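Local coordinates for chitin-binding type-4 domain-containing protein (Photorhabdus laumondii subsp. laumondii, PDB 6T5Z) that probably acts as a copper-dependent lytic polysaccharide monooxygenase of the AA10 family that oxidatively cleaves chitin at a surface-exposed copper site, at residues E81-W95 with E123-K137. Sequence-based numbering, arbitrary orientation. Where two conformers were deposited one is given.
With CU (copper (II) ion), chain D.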
loop_
_atom_site.group_PDB
_atom_site.type_symbol
_atom_site.label_atom_id
_atom_site.label_comp_id
_atom_site.label_asym_id
_atom_site.label_seq_id
_atom_site.Cartn_x
_atom_site.Cartn_y
_atom_site.Cartn_z
ATOM N N GLU A 81 -7.292 10.827 -2.007
ATOM C CA GLU A 81 -7.478 10.064 -3.231
ATOM C C GLU A 81 -6.233 9.236 -3.495
ATOM O O GLU A 81 -5.110 9.748 -3.394
ATOM C CB GLU A 81 -7.732 10.982 -4.441
ATOM C CG GLU A 81 -9.027 11.769 -4.389
ATOM C CD GLU A 81 -9.324 12.455 -5.704
ATOM O OE1 GLU A 81 -8.454 12.428 -6.605
ATOM O OE2 GLU A 81 -10.428 13.016 -5.843
ATOM N N PHE A 82 -6.429 7.974 -3.866
ATOM C CA PHE A 82 -5.352 7.077 -4.256
ATOM C C PHE A 82 -5.434 6.806 -5.751
ATOM O O PHE A 82 -6.503 6.465 -6.266
ATOM C CB PHE A 82 -5.430 5.761 -3.478
ATOM C CG PHE A 82 -5.364 5.941 -1.994
ATOM C CD1 PHE A 82 -6.523 6.044 -1.247
ATOM C CD2 PHE A 82 -4.142 6.035 -1.343
ATOM C CE1 PHE A 82 -6.476 6.211 0.110
ATOM C CE2 PHE A 82 -4.086 6.209 0.033
ATOM C CZ PHE A 82 -5.264 6.286 0.764
ATOM N N GLN A 83 -4.309 6.936 -6.441
ATOM C CA GLN A 83 -4.234 6.691 -7.879
ATOM C C GLN A 83 -3.349 5.482 -8.143
ATOM O O GLN A 83 -2.176 5.473 -7.744
ATOM C CB GLN A 83 -3.690 7.906 -8.628
ATOM C CG GLN A 83 -3.642 7.730 -10.138
ATOM C CD GLN A 83 -3.167 8.991 -10.839
ATOM O OE1 GLN A 83 -3.967 9.742 -11.406
ATOM N NE2 GLN A 83 -1.855 9.242 -10.786
ATOM N N TRP A 84 -3.904 4.490 -8.838
ATOM C CA TRP A 84 -3.168 3.327 -9.314
ATOM C C TRP A 84 -2.841 3.476 -10.792
ATOM O O TRP A 84 -3.699 3.873 -11.585
ATOM C CB TRP A 84 -3.974 2.039 -9.133
ATOM C CG TRP A 84 -4.114 1.503 -7.729
ATOM C CD1 TRP A 84 -4.937 1.967 -6.741
ATOM C CD2 TRP A 84 -3.442 0.359 -7.185
ATOM N NE1 TRP A 84 -4.811 1.190 -5.614
ATOM C CE2 TRP A 84 -3.903 0.192 -5.864
ATOM C CE3 TRP A 84 -2.493 -0.544 -7.692
ATOM C CZ2 TRP A 84 -3.430 -0.822 -5.033
ATOM C CZ3 TRP A 84 -2.035 -1.560 -6.865
ATOM C CH2 TRP A 84 -2.504 -1.688 -5.555
ATOM N N GLU A 85 -1.601 3.115 -11.158
ATOM C CA GLU A 85 -1.187 2.902 -12.541
ATOM C C GLU A 85 -1.284 1.402 -12.803
ATOM O O GLU A 85 -0.575 0.602 -12.178
ATOM C CB GLU A 85 0.235 3.421 -12.784
ATOM C CG GLU A 85 0.435 4.883 -12.429
ATOM C CD GLU A 85 -0.129 5.847 -13.470
ATOM O OE1 GLU A 85 -0.642 5.386 -14.505
ATOM O OE2 GLU A 85 -0.047 7.080 -13.261
ATOM N N ILE A 86 -2.195 1.019 -13.691
ATOM C CA ILE A 86 -2.513 -0.385 -13.943
ATOM C C ILE A 86 -1.755 -0.794 -15.202
ATOM O O ILE A 86 -2.237 -0.631 -16.327
ATOM C CB ILE A 86 -4.018 -0.586 -14.080
ATOM C CG1 ILE A 86 -4.720 -0.083 -12.816
ATOM C CG2 ILE A 86 -4.361 -2.052 -14.389
ATOM C CD1 ILE A 86 -4.275 -0.796 -11.545
ATOM N N MET A 87 -0.536 -1.323 -15.020
ATOM C CA MET A 87 0.282 -1.687 -16.174
ATOM C C MET A 87 -0.298 -2.880 -16.929
ATOM O O MET A 87 -0.196 -2.951 -18.158
ATOM C CB MET A 87 1.710 -1.985 -15.737
ATOM C CG MET A 87 2.461 -0.785 -15.247
ATOM S SD MET A 87 4.153 -1.247 -14.916
ATOM C CE MET A 87 4.778 -1.521 -16.574
ATOM N N ILE A 88 -0.895 -3.833 -16.220
ATOM C CA ILE A 88 -1.602 -4.940 -16.856
ATOM C C ILE A 88 -2.974 -5.039 -16.199
ATOM O O ILE A 88 -3.071 -5.290 -14.992
ATOM C CB ILE A 88 -0.834 -6.268 -16.752
ATOM C CG1 ILE A 88 0.567 -6.123 -17.354
ATOM C CG2 ILE A 88 -1.598 -7.372 -17.465
ATOM C CD1 ILE A 88 1.436 -7.344 -17.190
ATOM N N GLN A 89 -4.025 -4.813 -16.985
ATOM C CA GLN A 89 -5.385 -4.803 -16.465
ATOM C C GLN A 89 -5.876 -6.219 -16.184
ATOM O O GLN A 89 -5.646 -7.140 -16.974
ATOM C CB GLN A 89 -6.333 -4.126 -17.458
ATOM C CG GLN A 89 -6.019 -2.674 -17.736
ATOM C CD GLN A 89 -6.494 -2.249 -19.108
ATOM O OE1 GLN A 89 -5.750 -2.330 -20.082
ATOM N NE2 GLN A 89 -7.736 -1.806 -19.197
ATOM N N HIS A 90 -6.544 -6.388 -15.040
ATOM C CA HIS A 90 -7.159 -7.650 -14.653
ATOM C C HIS A 90 -8.514 -7.369 -14.038
ATOM O O HIS A 90 -8.691 -6.357 -13.354
ATOM C CB HIS A 90 -6.340 -8.424 -13.614
ATOM C CG HIS A 90 -4.896 -8.580 -13.961
ATOM N ND1 HIS A 90 -4.463 -9.260 -15.078
ATOM C CD2 HIS A 90 -3.780 -8.167 -13.314
ATOM C CE1 HIS A 90 -3.142 -9.251 -15.110
ATOM N NE2 HIS A 90 -2.705 -8.596 -14.050
ATOM N N LYS A 91 -9.453 -8.289 -14.257
ATOM C CA LYS A 91 -10.767 -8.185 -13.640
ATOM C C LYS A 91 -10.618 -8.063 -12.129
ATOM O O LYS A 91 -9.840 -8.793 -11.505
ATOM C CB LYS A 91 -11.620 -9.402 -14.011
ATOM C CG LYS A 91 -12.036 -9.450 -15.485
ATOM C CD LYS A 91 -12.745 -10.773 -15.826
ATOM C CE LYS A 91 -13.950 -11.018 -14.937
ATOM N NZ LYS A 91 -15.122 -10.165 -15.307
ATOM N N THR A 92 -11.383 -7.145 -11.543
ATOM C CA THR A 92 -11.098 -6.618 -10.214
ATOM C C THR A 92 -12.273 -6.836 -9.267
ATOM O O THR A 92 -13.393 -6.425 -9.566
ATOM C CB THR A 92 -10.774 -5.128 -10.319
ATOM O OG1 THR A 92 -9.577 -4.966 -11.096
ATOM C CG2 THR A 92 -10.577 -4.507 -8.939
ATOM N N SER A 93 -12.005 -7.458 -8.114
ATOM C CA SER A 93 -13.009 -7.523 -7.056
ATOM C C SER A 93 -13.153 -6.177 -6.356
ATOM O O SER A 93 -14.270 -5.685 -6.162
ATOM C CB SER A 93 -12.644 -8.596 -6.028
ATOM O OG SER A 93 -12.760 -9.902 -6.561
ATOM N N SER A 94 -12.032 -5.562 -5.974
ATOM C CA SER A 94 -12.123 -4.369 -5.140
ATOM C C SER A 94 -10.782 -3.659 -5.061
ATOM O O SER A 94 -9.738 -4.220 -5.400
ATOM C CB SER A 94 -12.575 -4.715 -3.727
ATOM O OG SER A 94 -11.578 -5.499 -3.087
ATOM N N TRP A 95 -10.853 -2.416 -4.590
ATOM C CA TRP A 95 -9.728 -1.611 -4.126
ATOM C C TRP A 95 -10.011 -1.284 -2.669
ATOM O O TRP A 95 -11.111 -0.828 -2.348
ATOM C CB TRP A 95 -9.607 -0.311 -4.934
ATOM C CG TRP A 95 -9.805 -0.525 -6.392
ATOM C CD1 TRP A 95 -11.000 -0.591 -7.069
ATOM C CD2 TRP A 95 -8.781 -0.742 -7.364
ATOM N NE1 TRP A 95 -10.768 -0.820 -8.405
ATOM C CE2 TRP A 95 -9.415 -0.915 -8.609
ATOM C CE3 TRP A 95 -7.381 -0.801 -7.299
ATOM C CZ2 TRP A 95 -8.705 -1.153 -9.782
ATOM C CZ3 TRP A 95 -6.676 -1.029 -8.469
ATOM C CH2 TRP A 95 -7.336 -1.212 -9.687
ATOM N N GLU A 123 -13.779 0.086 -2.273
ATOM C CA GLU A 123 -14.524 0.309 -3.505
ATOM C C GLU A 123 -14.686 -1.017 -4.236
ATOM O O GLU A 123 -13.697 -1.630 -4.652
ATOM C CB GLU A 123 -13.834 1.349 -4.388
ATOM C CG GLU A 123 -14.634 1.680 -5.639
ATOM C CD GLU A 123 -14.087 2.877 -6.405
ATOM O OE1 GLU A 123 -13.325 3.690 -5.817
ATOM O OE2 GLU A 123 -14.432 3.003 -7.601
ATOM N N ASP A 124 -15.933 -1.453 -4.380
ATOM C CA ASP A 124 -16.268 -2.709 -5.038
ATOM C C ASP A 124 -16.324 -2.489 -6.550
ATOM O O ASP A 124 -17.037 -1.603 -7.024
ATOM C CB ASP A 124 -17.615 -3.202 -4.487
ATOM C CG ASP A 124 -17.972 -4.621 -4.901
ATOM O OD1 ASP A 124 -17.422 -5.155 -5.884
ATOM O OD2 ASP A 124 -18.854 -5.213 -4.227
ATOM N N TYR A 125 -15.554 -3.275 -7.307
ATOM C CA TYR A 125 -15.549 -3.166 -8.763
ATOM C C TYR A 125 -16.345 -4.263 -9.450
ATOM O O TYR A 125 -16.418 -4.269 -10.685
ATOM C CB TYR A 125 -14.114 -3.164 -9.301
ATOM C CG TYR A 125 -13.683 -1.840 -9.876
ATOM C CD1 TYR A 125 -13.902 -0.656 -9.177
ATOM C CD2 TYR A 125 -13.039 -1.770 -11.101
ATOM C CE1 TYR A 125 -13.496 0.569 -9.693
ATOM C CE2 TYR A 125 -12.618 -0.549 -11.622
ATOM C CZ TYR A 125 -12.850 0.611 -10.915
ATOM O OH TYR A 125 -12.439 1.822 -11.439
ATOM N N GLN A 126 -16.908 -5.200 -8.685
ATOM C CA GLN A 126 -17.881 -6.163 -9.193
ATOM C C GLN A 126 -17.319 -6.980 -10.356
ATOM O O GLN A 126 -18.039 -7.342 -11.286
ATOM C CB GLN A 126 -19.184 -5.458 -9.592
ATOM C CG GLN A 126 -19.831 -4.646 -8.468
ATOM C CD GLN A 126 -21.264 -4.241 -8.792
ATOM O OE1 GLN A 126 -22.051 -5.057 -9.272
ATOM N NE2 GLN A 126 -21.606 -2.981 -8.539
ATOM N N GLU A 127 -16.011 -7.264 -10.302
ATOM C CA GLU A 127 -15.297 -8.147 -11.231
ATOM C C GLU A 127 -15.116 -7.531 -12.610
ATOM O O GLU A 127 -14.799 -8.239 -13.569
ATOM C CB GLU A 127 -15.975 -9.520 -11.348
ATOM C CG GLU A 127 -16.187 -10.194 -10.016
ATOM C CD GLU A 127 -16.580 -11.648 -10.136
ATOM O OE1 GLU A 127 -17.010 -12.073 -11.232
ATOM O OE2 GLU A 127 -16.455 -12.366 -9.123
ATOM N N LYS A 128 -15.303 -6.221 -12.727
ATOM C CA LYS A 128 -15.160 -5.520 -13.988
ATOM C C LYS A 128 -13.687 -5.257 -14.298
ATOM O O LYS A 128 -12.833 -5.211 -13.410
ATOM C CB LYS A 128 -15.938 -4.205 -13.949
ATOM C CG LYS A 128 -17.445 -4.399 -13.961
ATOM C CD LYS A 128 -18.212 -3.079 -13.992
ATOM C CE LYS A 128 -18.171 -2.366 -12.648
ATOM N NZ LYS A 128 -19.230 -1.316 -12.574
ATOM N N MET A 129 -13.408 -5.093 -15.587
ATOM C CA MET A 129 -12.060 -4.789 -16.050
ATOM C C MET A 129 -11.775 -3.309 -15.817
ATOM O O MET A 129 -12.528 -2.461 -16.311
ATOM C CB MET A 129 -11.929 -5.139 -17.534
ATOM C CG MET A 129 -10.516 -5.027 -18.113
ATOM S SD MET A 129 -9.389 -6.276 -17.441
ATOM C CE MET A 129 -10.134 -7.756 -18.094
ATOM N N PRO A 130 -10.726 -2.954 -15.078
ATOM C CA PRO A 130 -10.457 -1.543 -14.803
ATOM C C PRO A 130 -9.797 -0.871 -15.994
ATOM O O PRO A 130 -9.218 -1.517 -16.868
ATOM C CB PRO A 130 -9.493 -1.596 -13.613
ATOM C CG PRO A 130 -8.697 -2.849 -13.872
ATOM C CD PRO A 130 -9.665 -3.825 -14.542
ATOM N N SER A 131 -9.890 0.453 -16.013
ATOM C CA SER A 131 -9.099 1.220 -16.957
ATOM C C SER A 131 -7.623 1.153 -16.551
ATOM O O SER A 131 -7.249 0.541 -15.542
ATOM C CB SER A 131 -9.604 2.659 -17.031
ATOM O OG SER A 131 -9.557 3.287 -15.763
ATOM N N SER A 132 -6.768 1.804 -17.337
ATOM C CA SER A 132 -5.331 1.706 -17.111
ATOM C C SER A 132 -4.828 2.645 -16.018
ATOM O O SER A 132 -3.673 2.524 -15.589
ATOM C CB SER A 132 -4.602 1.965 -18.428
ATOM O OG SER A 132 -4.953 0.951 -19.360
ATOM N N ARG A 133 -5.661 3.580 -15.570
ATOM C CA ARG A 133 -5.373 4.406 -14.408
ATOM C C ARG A 133 -6.658 4.496 -13.598
ATOM O O ARG A 133 -7.732 4.730 -14.162
ATOM C CB ARG A 133 -4.871 5.793 -14.828
ATOM C CG ARG A 133 -4.459 6.684 -13.678
ATOM C CD ARG A 133 -3.707 7.909 -14.187
ATOM N NE ARG A 133 -4.500 8.627 -15.171
ATOM C CZ ARG A 133 -5.483 9.471 -14.870
ATOM N NH1 ARG A 133 -5.794 9.713 -13.599
ATOM N NH2 ARG A 133 -6.149 10.082 -15.843
ATOM N N VAL A 134 -6.557 4.276 -12.288
ATOM C CA VAL A 134 -7.724 4.160 -11.420
ATOM C C VAL A 134 -7.551 5.095 -10.234
ATOM O O VAL A 134 -6.461 5.182 -9.662
ATOM C CB VAL A 134 -7.918 2.710 -10.936
ATOM C CG1 VAL A 134 -8.933 2.663 -9.795
ATOM C CG2 VAL A 134 -8.345 1.829 -12.095
ATOM N N ILE A 135 -8.616 5.803 -9.868
ATOM C CA ILE A 135 -8.605 6.680 -8.701
ATOM C C ILE A 135 -9.689 6.238 -7.724
ATOM O O ILE A 135 -10.856 6.088 -8.103
ATOM C CB ILE A 135 -8.790 8.158 -9.095
ATOM C CG1 ILE A 135 -7.526 8.697 -9.790
ATOM C CG2 ILE A 135 -9.120 8.989 -7.880
ATOM C CD1 ILE A 135 -7.601 10.170 -10.147
ATOM N N ASN A 136 -9.306 6.040 -6.463
ATOM C CA ASN A 136 -10.243 5.709 -5.390
ATOM C C ASN A 136 -10.330 6.884 -4.425
ATOM O O ASN A 136 -9.310 7.304 -3.867
ATOM C CB ASN A 136 -9.807 4.457 -4.629
ATOM C CG ASN A 136 -9.570 3.263 -5.537
ATOM O OD1 ASN A 136 -8.492 2.659 -5.510
ATOM N ND2 ASN A 136 -10.575 2.909 -6.328
ATOM N N LYS A 137 -11.542 7.390 -4.208
ATOM C CA LYS A 137 -11.764 8.491 -3.283
ATOM C C LYS A 137 -12.100 7.938 -1.901
ATOM O O LYS A 137 -12.993 7.087 -1.758
ATOM C CB LYS A 137 -12.889 9.400 -3.783
ATOM C CG LYS A 137 -12.602 10.109 -5.102
ATOM C CD LYS A 137 -13.830 10.907 -5.520
ATOM C CE LYS A 137 -13.730 11.457 -6.933
ATOM N NZ LYS A 137 -12.930 12.708 -6.974
HETATM CU CU CU D . -0.812 -8.386 -13.446
HETATM O O HOH W 1 -3.106 -1.026 -18.969
HETATM O O HOH W 2 -16.959 -11.992 -14.023
HETATM O O HOH W 3 -0.110 -9.902 -15.174
HETATM O O HOH W 4 -1.048 -10.504 -12.525
#
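E81-E85 pairs antiparallel with R133-K137, their axes 4.6 Å apart at closest approach, and past a corner in each segment S94-W95 pairs the same way with E123-D124, so one pair of segments bridges the two sheets of the LPMO beta-sandwich. W95 is packed on both faces and at its edge. V134 lays CG1 over its six-membered ring, 4.0 Å from the centroid, while T92 CG2 lies against the opposite face. The indole also drives its NE1 edge into the face of Y125, a T-shaped pair with planes at 82°, and P130 CB meets CZ2 at the rim. With CG of N136 anti to its carbonyl carbon (chi1 -54°), the amide reaches over W95: ND2 donates to E123 OE1 at 2.9 Å, and OD1 is hydrogen-bonded to the hydroxyl of Y97, which W84 NE1 also engages. On the other side of the first strand pair, R133 NH1 reaches Q83 OE1 at 2.9 Å from above the carbonyl plane, and K137 NZ bridges to E81 OE2 at 2.8 Å.

Nearer the copper the contact becomes loop against loop. Q89 NE2 donates almost straight, at 174°, to P130 O, and a water links I86 O, Q89 OE1 and S132 OG. M129 sets SD against the backbone of Q89 and H90, while K91 curls so that NZ bonds E127 O at 2.6 Å. The side chain of H90 leaves its backbone away from 123-137, and its NE2 binds the copper at 2.0 Å; H1 completes the protein ligation of the histidine brace. With T92 N also donating to K128 O, the bonds from Q89, K91 and T92 are consistent with a second shell that steadies the backbone on either side of H90.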